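Local coordinates for peptide synthetase, module 7 (Actinoplanes teichomyceticus, PDB 4TX3), which belongs to the condensation-domain family and probably serves in the nonribosomal assembly of a peptide, most likely the glycopeptide antibiotic teicoplanin, at residues Ala305-Val310 with Val340-Ile345; Gln23-Leu28 with Arg357-Gln362; Asp203-Trp208 with Pro346-Leu351. All blocks are in the same frame, centred on the assembly; numbering follows the deposited sequence.

Overall arrangement
The chain reaches interaction 2 first, with helix residues 23-28, then passes interaction 3 at 203-208 and interaction 1 at 305-310. The partners return in reverse order. Residues 305-310, mostly strand, meet 340-345, closing the shortest loop; 346-351 then closes the one opened at 203-208, and 357-362 closes the longest, back to 23-28. The three loops therefore nest without crossing. Centres lie about 10 Å apart for interactions 1 and 2 and for 1 and 3, and about 15 Å apart for 2 and 3. Together they tie strand 306-313, helix 200-211 and helix 21-28 to the chain running from 340 through short helix 345-348 to 362.

Interaction 1: residues Ala305-Val310 with Val340-Ile345; sequences ARPFPV and VPFEKI
Pro307 crosses Phe342 at about a right angle, the principal meeting of the strand with the turn at 340-345. Its CB stands over one face of the aromatic ring, 3.4 Å from Phe342 CG and 29° off the ring normal measured from the centroid, a CH-pi contact. Farther round the proline ring, CG lies between Phe342 and Glu343, and Pro307 CD is 3.6 Å from Glu343 OE2. That carboxylate oxygen sits in the plane of the Phe342 ring, at its edge. The glutamate chain bends at chi2, which folds its end back toward the strand, and its charge is met by a salt bridge from Arg22 of helix 21-28. The backbone of Pro307 is joined through water 1, which donates to Pro307 O at 2.8 Å and accepts from Phe342 N at 3.0 Å; no direct hydrogen bond links the segments. Phe308 turns its side chain to the other side of the strand, on to Trp208 and Leu338. Pro309 meets Phe342 next, its CD 4.0 Å from Phe342 CD1 in an oblique approach. With CG anti to the backbone N (chi1 165°), Phe342 spans both prolines, and its ring continues to that of His358, the planes about 10° apart. The turn beneath is held by Lys344 N to Pro341 O at 3.1 Å and Ile345 N to Phe342 O at 3.0 Å. Strand 306-313 pairs antiparallel with 281-288, and the proline-aromatic contact packs this two-stranded unit against the entry to helix 345-348, within the condensation-domain fold of the CoA-dependent acyltransferase clan.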
loop_
_atom_site.group_PDB
_atom_site.type_symbol
_atom_site.label_atom_id
_atom_site.label_comp_id
_atom_site.label_asym_id
_atom_site.label_seq_id
_atom_site.Cartn_x
_atom_site.Cartn_y
_atom_site.Cartn_z
ATOM N N ALA B 305 5.486 8.525 -14.190
ATOM C CA ALA B 305 6.743 8.764 -13.498
ATOM C C ALA B 305 7.484 9.893 -14.212
ATOM O O ALA B 305 7.465 9.964 -15.438
ATOM C CB ALA B 305 7.594 7.477 -13.417
ATOM N N ARG B 306 8.115 10.779 -13.448
ATOM C CA ARG B 306 8.655 12.037 -13.999
ATOM C C ARG B 306 10.140 12.227 -13.754
ATOM O O ARG B 306 10.585 12.251 -12.594
ATOM C CB ARG B 306 7.911 13.205 -13.384
ATOM C CG ARG B 306 7.511 12.866 -11.991
ATOM C CD ARG B 306 6.375 13.683 -11.500
ATOM N NE ARG B 306 6.161 13.352 -10.113
ATOM C CZ ARG B 306 5.954 14.257 -9.173
ATOM N NH1 ARG B 306 5.950 15.548 -9.502
ATOM N NH2 ARG B 306 5.786 13.873 -7.908
ATOM N N PRO B 307 10.916 12.365 -14.843
ATOM C CA PRO B 307 12.345 12.686 -14.755
ATOM C C PRO B 307 12.548 14.010 -14.036
ATOM O O PRO B 307 11.705 14.900 -14.111
ATOM C CB PRO B 307 12.787 12.778 -16.217
ATOM C CG PRO B 307 11.769 11.980 -16.971
ATOM C CD PRO B 307 10.473 12.210 -16.236
ATOM N N PHE B 308 13.664 14.113 -13.333
ATOM C CA PHE B 308 13.933 15.202 -12.411
ATOM C C PHE B 308 15.460 15.375 -12.322
ATOM O O PHE B 308 16.147 14.619 -11.617
ATOM C CB PHE B 308 13.313 14.898 -11.042
ATOM C CG PHE B 308 13.682 15.884 -9.965
ATOM C CD1 PHE B 308 13.459 17.246 -10.145
ATOM C CD2 PHE B 308 14.252 15.449 -8.770
ATOM C CE1 PHE B 308 13.798 18.170 -9.152
ATOM C CE2 PHE B 308 14.601 16.358 -7.768
ATOM C CZ PHE B 308 14.376 17.728 -7.963
ATOM N N PRO B 309 15.996 16.349 -13.075
ATOM C CA PRO B 309 17.432 16.615 -13.176
ATOM C C PRO B 309 17.887 17.616 -12.140
ATOM O O PRO B 309 17.236 18.639 -11.973
ATOM C CB PRO B 309 17.570 17.198 -14.578
ATOM C CG PRO B 309 16.283 17.946 -14.750
ATOM C CD PRO B 309 15.230 17.135 -14.051
ATOM N N VAL B 310 18.981 17.328 -11.448
ATOM C CA VAL B 310 19.521 18.270 -10.481
ATOM C C VAL B 310 20.968 18.570 -10.823
ATOM O O VAL B 310 21.793 17.668 -10.995
ATOM C CB VAL B 310 19.390 17.752 -9.037
ATOM C CG1 VAL B 310 20.146 18.661 -8.075
ATOM C CG2 VAL B 310 17.905 17.675 -8.653
ATOM N N VAL B 340 6.212 21.568 -14.816
ATOM C CA VAL B 340 6.765 21.436 -16.157
ATOM C C VAL B 340 7.199 20.010 -16.370
ATOM O O VAL B 340 7.974 19.475 -15.570
ATOM C CB VAL B 340 8.016 22.294 -16.430
ATOM C CG1 VAL B 340 8.144 22.522 -17.912
ATOM C CG2 VAL B 340 7.967 23.577 -15.729
ATOM N N PRO B 341 6.720 19.386 -17.448
ATOM C CA PRO B 341 7.269 18.066 -17.757
ATOM C C PRO B 341 8.733 18.206 -18.114
ATOM O O PRO B 341 9.124 19.173 -18.775
ATOM C CB PRO B 341 6.441 17.594 -18.962
ATOM C CG PRO B 341 5.266 18.497 -19.006
ATOM C CD PRO B 341 5.699 19.806 -18.415
ATOM N N PHE B 342 9.533 17.254 -17.655
ATOM C CA PHE B 342 10.931 17.184 -18.041
ATOM C C PHE B 342 11.143 17.242 -19.558
ATOM O O PHE B 342 12.107 17.836 -20.032
ATOM C CB PHE B 342 11.552 15.904 -17.498
ATOM C CG PHE B 342 12.859 15.567 -18.131
ATOM C CD1 PHE B 342 14.020 16.218 -17.729
ATOM C CD2 PHE B 342 12.930 14.622 -19.149
ATOM C CE1 PHE B 342 15.229 15.931 -18.317
ATOM C CE2 PHE B 342 14.134 14.328 -19.730
ATOM C CZ PHE B 342 15.293 14.985 -19.313
ATOM N N GLU B 343 10.243 16.606 -20.303
ATOM C CA GLU B 343 10.407 16.406 -21.740
ATOM C C GLU B 343 10.247 17.721 -22.506
ATOM O O GLU B 343 10.558 17.822 -23.693
ATOM C CB GLU B 343 9.403 15.364 -22.241
ATOM C CG GLU B 343 9.631 13.945 -21.695
ATOM C CD GLU B 343 9.165 13.737 -20.241
ATOM O OE1 GLU B 343 8.483 14.625 -19.682
ATOM O OE2 GLU B 343 9.479 12.676 -19.649
ATOM N N LYS B 344 9.769 18.731 -21.796
ATOM C CA LYS B 344 9.529 20.043 -22.357
ATOM C C LYS B 344 10.799 20.887 -22.254
ATOM O O LYS B 344 10.965 21.891 -22.955
ATOM C CB LYS B 344 8.364 20.699 -21.614
ATOM C CG LYS B 344 7.741 21.846 -22.323
ATOM C CD LYS B 344 6.952 21.387 -23.528
ATOM C CE LYS B 344 6.155 22.567 -24.106
ATOM N NZ LYS B 344 6.653 23.899 -23.624
ATOM N N ILE B 345 11.696 20.454 -21.372
ATOM C CA ILE B 345 12.892 21.212 -21.032
ATOM C C ILE B 345 13.957 21.282 -22.137
ATOM O O ILE B 345 14.580 22.328 -22.289
ATOM C CB ILE B 345 13.519 20.659 -19.756
ATOM C CG1 ILE B 345 12.702 21.122 -18.548
ATOM C CG2 ILE B 345 14.973 21.102 -19.622
ATOM C CD1 ILE B 345 13.103 20.464 -17.264
HETATM O O HOH W 1 9.296 16.123 -14.930
#

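Interaction 2: residues Gln23-Leu28 with Arg357-Gln362; sequences QLRAWL and RHPVYQ
Arg25 and Pro359 approach from opposite directions, and the contact is one of packing, with no hydrogen bond between the segments. The arginine reaches out from its helix with CG anti to the backbone N (chi1 -178°) and a chain extended as far as NE, bridging backbones whose nearest CA atoms, of Arg25 and His358, are 11.4 Å apart. Its guanidinium sets one face against the pyrrolidine ring: Pro359 CG lies over that face, and Arg25 NH2 comes to 3.2 Å from Pro359 CD. A looser, oblique approach brings Arg25 NH2 to 4.1 Å from His358 CD2.

Ring packing continues within the loop. Pro359 CD rests above one face of the His358 ring, toward its rim, while His358 CE1 lies similarly over a face of the Tyr361 ring.

Hydrogen bonds fix these groups. His358 ND1 donates to Tyr361 O at 2.7 Å, the acceptor almost in the imidazole plane, which sets the rotation of the ring. Gln362 NE2 returns to His358 O, also at 2.7 Å and nearly straight (N-H...O 169°). Tyr361 N bonds to Pro359 O at 2.6 Å across Val360, whose positive phi (65°) and negative psi make a classic gamma turn.

Around the loop, Val360 and Tyr361 pack on Val283 of strand 281-288 and Pro309 of strand 306-313, Pro359 touches Pro346 of helix 345-348, and Arg357 salt-bridges Glu218; Arg25 thus brings helix 21-28 to the side of the loop that leads into strand 363-369.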
loop_
_atom_site.group_PDB
_atom_site.type_symbol
_atom_site.label_atom_id
_atom_site.label_comp_id
_atom_site.label_asym_id
_atom_site.label_seq_id
_atom_site.Cartn_x
_atom_site.Cartn_y
_atom_site.Cartn_z
ATOM N N GLN B 23 4.476 11.287 -23.375
ATOM C CA GLN B 23 4.008 10.406 -24.455
ATOM C C GLN B 23 4.526 10.831 -25.843
ATOM O O GLN B 23 4.971 9.996 -26.645
ATOM C CB GLN B 23 2.479 10.369 -24.492
ATOM C CG GLN B 23 1.805 9.687 -23.313
ATOM C CD GLN B 23 0.283 9.740 -23.423
ATOM O OE1 GLN B 23 -0.295 10.807 -23.623
ATOM N NE2 GLN B 23 -0.365 8.583 -23.311
ATOM N N LEU B 24 4.439 12.132 -26.123
ATOM C CA LEU B 24 4.894 12.680 -27.393
ATOM C C LEU B 24 6.379 12.396 -27.629
ATOM O O LEU B 24 6.788 12.143 -28.764
ATOM C CB LEU B 24 4.632 14.185 -27.448
ATOM C CG LEU B 24 5.021 14.903 -28.747
ATOM C CD1 LEU B 24 4.270 14.323 -29.913
ATOM C CD2 LEU B 24 4.783 16.412 -28.631
ATOM N N ARG B 25 7.187 12.425 -26.569
ATOM C CA ARG B 25 8.596 12.098 -26.735
ATOM C C ARG B 25 8.761 10.612 -27.012
ATOM O O ARG B 25 9.525 10.221 -27.890
ATOM C CB ARG B 25 9.419 12.486 -25.516
ATOM C CG ARG B 25 10.901 12.178 -25.718
ATOM C CD ARG B 25 11.771 12.763 -24.624
ATOM N NE ARG B 25 13.019 12.023 -24.546
ATOM C CZ ARG B 25 14.122 12.363 -25.202
ATOM N NH1 ARG B 25 14.132 13.458 -25.972
ATOM N NH2 ARG B 25 15.216 11.610 -25.073
ATOM N N ALA B 26 8.039 9.789 -26.261
ATOM C CA ALA B 26 8.019 8.359 -26.526
ATOM C C ALA B 26 7.608 8.093 -27.974
ATOM O O ALA B 26 8.264 7.328 -28.675
ATOM C CB ALA B 26 7.078 7.644 -25.554
ATOM N N TRP B 27 6.543 8.753 -28.424
ATOM C CA TRP B 27 6.013 8.539 -29.765
ATOM C C TRP B 27 7.035 8.930 -30.830
ATOM O O TRP B 27 7.300 8.165 -31.757
ATOM C CB TRP B 27 4.721 9.330 -29.945
ATOM C CG TRP B 27 3.889 8.987 -31.162
ATOM C CD1 TRP B 27 2.886 8.076 -31.230
ATOM C CD2 TRP B 27 3.969 9.588 -32.456
ATOM N NE1 TRP B 27 2.340 8.056 -32.487
ATOM C CE2 TRP B 27 2.989 8.976 -33.262
ATOM C CE3 TRP B 27 4.779 10.584 -33.016
ATOM C CZ2 TRP B 27 2.790 9.323 -34.593
ATOM C CZ3 TRP B 27 4.585 10.933 -34.340
ATOM C CH2 TRP B 27 3.600 10.303 -35.117
ATOM N N LEU B 28 7.612 10.116 -30.687
ATOM C CA LEU B 28 8.597 10.598 -31.643
ATOM C C LEU B 28 9.842 9.716 -31.732
ATOM O O LEU B 28 10.383 9.512 -32.814
ATOM C CB LEU B 28 9.004 12.024 -31.293
ATOM C CG LEU B 28 7.876 12.983 -31.628
ATOM C CD1 LEU B 28 8.027 14.256 -30.861
ATOM C CD2 LEU B 28 7.863 13.238 -33.114
ATOM N N ARG B 357 21.511 10.023 -27.560
ATOM C CA ARG B 357 21.814 10.515 -26.230
ATOM C C ARG B 357 20.561 10.951 -25.490
ATOM O O ARG B 357 19.638 11.507 -26.091
ATOM C CB ARG B 357 22.800 11.679 -26.337
ATOM C CG ARG B 357 22.864 12.574 -25.128
ATOM C CD ARG B 357 23.635 13.836 -25.413
ATOM N NE ARG B 357 24.854 13.531 -26.143
ATOM C CZ ARG B 357 25.161 14.045 -27.330
ATOM N NH1 ARG B 357 24.323 14.899 -27.910
ATOM N NH2 ARG B 357 26.301 13.706 -27.928
ATOM N N HIS B 358 20.520 10.683 -24.188
ATOM C CA HIS B 358 19.490 11.262 -23.333
ATOM C C HIS B 358 19.841 12.726 -23.035
ATOM O O HIS B 358 20.957 13.024 -22.610
ATOM C CB HIS B 358 19.345 10.460 -22.038
ATOM C CG HIS B 358 18.109 10.786 -21.258
ATOM N ND1 HIS B 358 18.124 11.583 -20.135
ATOM C CD2 HIS B 358 16.818 10.420 -21.441
ATOM C CE1 HIS B 358 16.895 11.704 -19.663
ATOM N NE2 HIS B 358 16.086 11.008 -20.440
ATOM N N PRO B 359 18.887 13.645 -23.264
ATOM C CA PRO B 359 19.088 15.085 -23.060
ATOM C C PRO B 359 19.223 15.480 -21.577
ATOM O O PRO B 359 18.710 14.756 -20.714
ATOM C CB PRO B 359 17.824 15.688 -23.668
ATOM C CG PRO B 359 16.801 14.628 -23.478
ATOM C CD PRO B 359 17.510 13.344 -23.692
ATOM N N VAL B 360 19.895 16.606 -21.306
ATOM C CA VAL B 360 20.096 17.146 -19.955
ATOM C C VAL B 360 20.957 16.260 -19.049
ATOM O O VAL B 360 21.931 16.741 -18.482
ATOM C CB VAL B 360 18.762 17.404 -19.219
ATOM C CG1 VAL B 360 19.018 18.135 -17.892
ATOM C CG2 VAL B 360 17.811 18.189 -20.087
ATOM N N TYR B 361 20.596 14.987 -18.875
ATOM C CA TYR B 361 21.455 14.095 -18.097
ATOM C C TYR B 361 21.577 12.704 -18.692
ATOM O O TYR B 361 20.675 12.215 -19.365
ATOM C CB TYR B 361 20.981 13.993 -16.636
ATOM C CG TYR B 361 19.648 13.316 -16.424
ATOM C CD1 TYR B 361 18.458 14.032 -16.511
ATOM C CD2 TYR B 361 19.581 11.957 -16.106
ATOM C CE1 TYR B 361 17.238 13.411 -16.304
ATOM C CE2 TYR B 361 18.369 11.323 -15.900
ATOM C CZ TYR B 361 17.199 12.057 -15.997
ATOM O OH TYR B 361 15.988 11.427 -15.784
ATOM N N GLN B 362 22.718 12.076 -18.426
ATOM C CA GLN B 362 23.048 10.775 -18.976
ATOM C C GLN B 362 23.334 9.773 -17.845
ATOM O O GLN B 362 23.502 8.565 -18.085
ATOM C CB GLN B 362 24.246 10.894 -19.928
ATOM C CG GLN B 362 24.010 11.793 -21.143
ATOM C CD GLN B 362 24.075 13.276 -20.808
ATOM O OE1 GLN B 362 24.974 13.718 -20.102
ATOM N NE2 GLN B 362 23.112 14.046 -21.305
#

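Interaction 3: residues Asp203-Trp208 with Pro346-Leu351; sequences DQITFW and PELLAL
Ile205 and Leu348 cross at about a right angle, an apolar contact between two helices. Ile205 CG1 lies 3.8 Å from Leu348 CD1 and 3.9 Å from Leu348 CD2, resting across both tips of the leucine. The leucine CG stands anti to its carbonyl carbon (chi1 -48°), which sends the two methyls out toward helix 200-211. Ile205 CG2 and CD1 each approach Leu348 CD2 at 4.1 Å, giving that methyl three neighbours on one residue. An alanine at Ile205 lacks CG1, CG2 and CD1, and would probably leave both leucine methyls without their mates on this helix and open a gap between the segments. A looser touch follows one turn on, where Leu349 CD2 comes to 4.3 Å from Trp208 O; the same leucine also packs on Leu212.

Leu348 closes its helix, and a Schellman motif ends it: Ala350, at positive phi, is the C-prime residue, with Leu351 N bonded to Pro346 O at 3.0 Å and Ala350 N to Glu347 O at 2.7 Å. Pro346 O is gripped twice, since Leu349 N also bonds to it, from the opposite face of its plane. This capped end fixes the course of the chain just where Leu348 and Leu349 face the longer helix.

On that helix, Trp208 begins toward the capped helix, but its indole leads away to pack on Pro309 of strand 306-313. Phe207 CE2 sits over the centre of one indole face, and Trp208 NE1 donates to His337 O. Gln204, one turn earlier, receives Val340 N at OE1 and gives NE2 to Asp339, binding helix 200-211 to the loop after helix 320-334.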
loop_
_atom_site.group_PDB
_atom_site.type_symbol
_atom_site.label_atom_id
_atom_site.label_comp_id
_atom_site.label_asym_id
_atom_site.label_seq_id
_atom_site.Cartn_x
_atom_site.Cartn_y
_atom_site.Cartn_z
ATOM N N ASP B 203 6.608 30.896 -14.434
ATOM C CA ASP B 203 7.494 30.903 -13.282
ATOM C C ASP B 203 8.431 29.687 -13.277
ATOM O O ASP B 203 9.594 29.785 -12.870
ATOM C CB ASP B 203 6.681 30.931 -11.994
ATOM C CG ASP B 203 7.553 31.020 -10.764
ATOM O OD1 ASP B 203 8.427 31.907 -10.738
ATOM O OD2 ASP B 203 7.389 30.195 -9.836
ATOM N N GLN B 204 7.933 28.546 -13.742
ATOM C CA GLN B 204 8.724 27.313 -13.682
ATOM C C GLN B 204 9.649 27.204 -14.895
ATOM O O GLN B 204 10.759 26.679 -14.791
ATOM C CB GLN B 204 7.809 26.073 -13.550
ATOM C CG GLN B 204 7.146 25.961 -12.179
ATOM C CD GLN B 204 6.298 24.709 -11.985
ATOM O OE1 GLN B 204 6.352 23.768 -12.773
ATOM N NE2 GLN B 204 5.516 24.694 -10.913
ATOM N N ILE B 205 9.216 27.729 -16.034
ATOM C CA ILE B 205 10.078 27.752 -17.216
ATOM C C ILE B 205 11.294 28.628 -16.934
ATOM O O ILE B 205 12.409 28.308 -17.321
ATOM C CB ILE B 205 9.315 28.254 -18.466
ATOM C CG1 ILE B 205 8.490 27.117 -19.070
ATOM C CG2 ILE B 205 10.259 28.821 -19.509
ATOM C CD1 ILE B 205 7.442 27.585 -20.057
ATOM N N THR B 206 11.068 29.724 -16.228
ATOM C CA THR B 206 12.135 30.640 -15.870
ATOM C C THR B 206 13.128 29.973 -14.931
ATOM O O THR B 206 14.349 30.103 -15.104
ATOM C CB THR B 206 11.555 31.909 -15.228
ATOM O OG1 THR B 206 10.823 32.628 -16.226
ATOM C CG2 THR B 206 12.645 32.796 -14.637
ATOM N N PHE B 207 12.606 29.239 -13.953
ATOM C CA PHE B 207 13.469 28.490 -13.053
ATOM C C PHE B 207 14.428 27.545 -13.781
ATOM O O PHE B 207 15.622 27.538 -13.500
ATOM C CB PHE B 207 12.668 27.662 -12.050
ATOM C CG PHE B 207 13.536 26.755 -11.238
ATOM C CD1 PHE B 207 14.219 27.245 -10.147
ATOM C CD2 PHE B 207 13.723 25.429 -11.606
ATOM C CE1 PHE B 207 15.058 26.431 -9.426
ATOM C CE2 PHE B 207 14.561 24.610 -10.881
ATOM C CZ PHE B 207 15.227 25.108 -9.788
ATOM N N TRP B 208 13.913 26.734 -14.692
ATOM C CA TRP B 208 14.745 25.706 -15.290
ATOM C C TRP B 208 15.725 26.269 -16.303
ATOM O O TRP B 208 16.864 25.788 -16.385
ATOM C CB TRP B 208 13.883 24.607 -15.935
ATOM C CG TRP B 208 13.268 23.725 -14.897
ATOM C CD1 TRP B 208 11.960 23.704 -14.505
ATOM C CD2 TRP B 208 13.949 22.774 -14.069
ATOM N NE1 TRP B 208 11.781 22.786 -13.497
ATOM C CE2 TRP B 208 12.982 22.200 -13.212
ATOM C CE3 TRP B 208 15.275 22.346 -13.978
ATOM C CZ2 TRP B 208 13.302 21.221 -12.274
ATOM C CZ3 TRP B 208 15.595 21.372 -13.038
ATOM C CH2 TRP B 208 14.612 20.821 -12.202
ATOM N N PRO B 346 14.174 20.192 -22.912
ATOM C CA PRO B 346 15.090 20.372 -24.058
ATOM C C PRO B 346 14.754 21.570 -24.965
ATOM O O PRO B 346 15.671 22.312 -25.279
ATOM C CB PRO B 346 14.956 19.046 -24.812
ATOM C CG PRO B 346 14.751 18.045 -23.690
ATOM C CD PRO B 346 13.864 18.764 -22.686
ATOM N N GLU B 347 13.490 21.755 -25.346
ATOM C CA GLU B 347 13.030 22.978 -26.028
ATOM C C GLU B 347 13.417 24.269 -25.331
ATOM O O GLU B 347 14.015 25.147 -25.936
ATOM C CB GLU B 347 11.510 23.002 -26.152
ATOM C CG GLU B 347 10.916 22.015 -27.094
ATOM C CD GLU B 347 9.476 21.722 -26.728
ATOM O OE1 GLU B 347 8.786 22.665 -26.270
ATOM O OE2 GLU B 347 9.049 20.546 -26.869
ATOM N N LEU B 348 13.021 24.390 -24.066
ATOM C CA LEU B 348 13.274 25.590 -23.272
ATOM C C LEU B 348 14.740 25.971 -23.256
ATOM O O LEU B 348 15.085 27.131 -23.068
ATOM C CB LEU B 348 12.802 25.391 -21.833
ATOM C CG LEU B 348 11.399 24.827 -21.657
ATOM C CD1 LEU B 348 11.141 24.578 -20.194
ATOM C CD2 LEU B 348 10.361 25.780 -22.232
ATOM N N LEU B 349 15.605 24.981 -23.422
ATOM C CA LEU B 349 17.032 25.222 -23.376
ATOM C C LEU B 349 17.613 25.375 -24.770
ATOM O O LEU B 349 18.831 25.473 -24.916
ATOM C CB LEU B 349 17.734 24.085 -22.654
ATOM C CG LEU B 349 17.517 23.993 -21.156
ATOM C CD1 LEU B 349 18.265 22.754 -20.634
ATOM C CD2 LEU B 349 17.979 25.289 -20.459
ATOM N N ALA B 350 16.734 25.394 -25.775
ATOM C CA ALA B 350 17.118 25.420 -27.196
ATOM C C ALA B 350 18.217 24.411 -27.466
ATOM O O ALA B 350 19.200 24.714 -28.131
ATOM C CB ALA B 350 17.565 26.817 -27.631
ATOM N N LEU B 351 18.045 23.214 -26.924
ATOM C CA LEU B 351 19.033 22.162 -27.051
ATOM C C LEU B 351 18.832 21.397 -28.362
ATOM O O LEU B 351 17.726 20.932 -28.652
ATOM C CB LEU B 351 18.934 21.213 -25.863
ATOM C CG LEU B 351 20.117 20.276 -25.698
ATOM C CD1 LEU B 351 21.209 21.030 -24.966
ATOM C CD2 LEU B 351 19.721 18.977 -24.976
#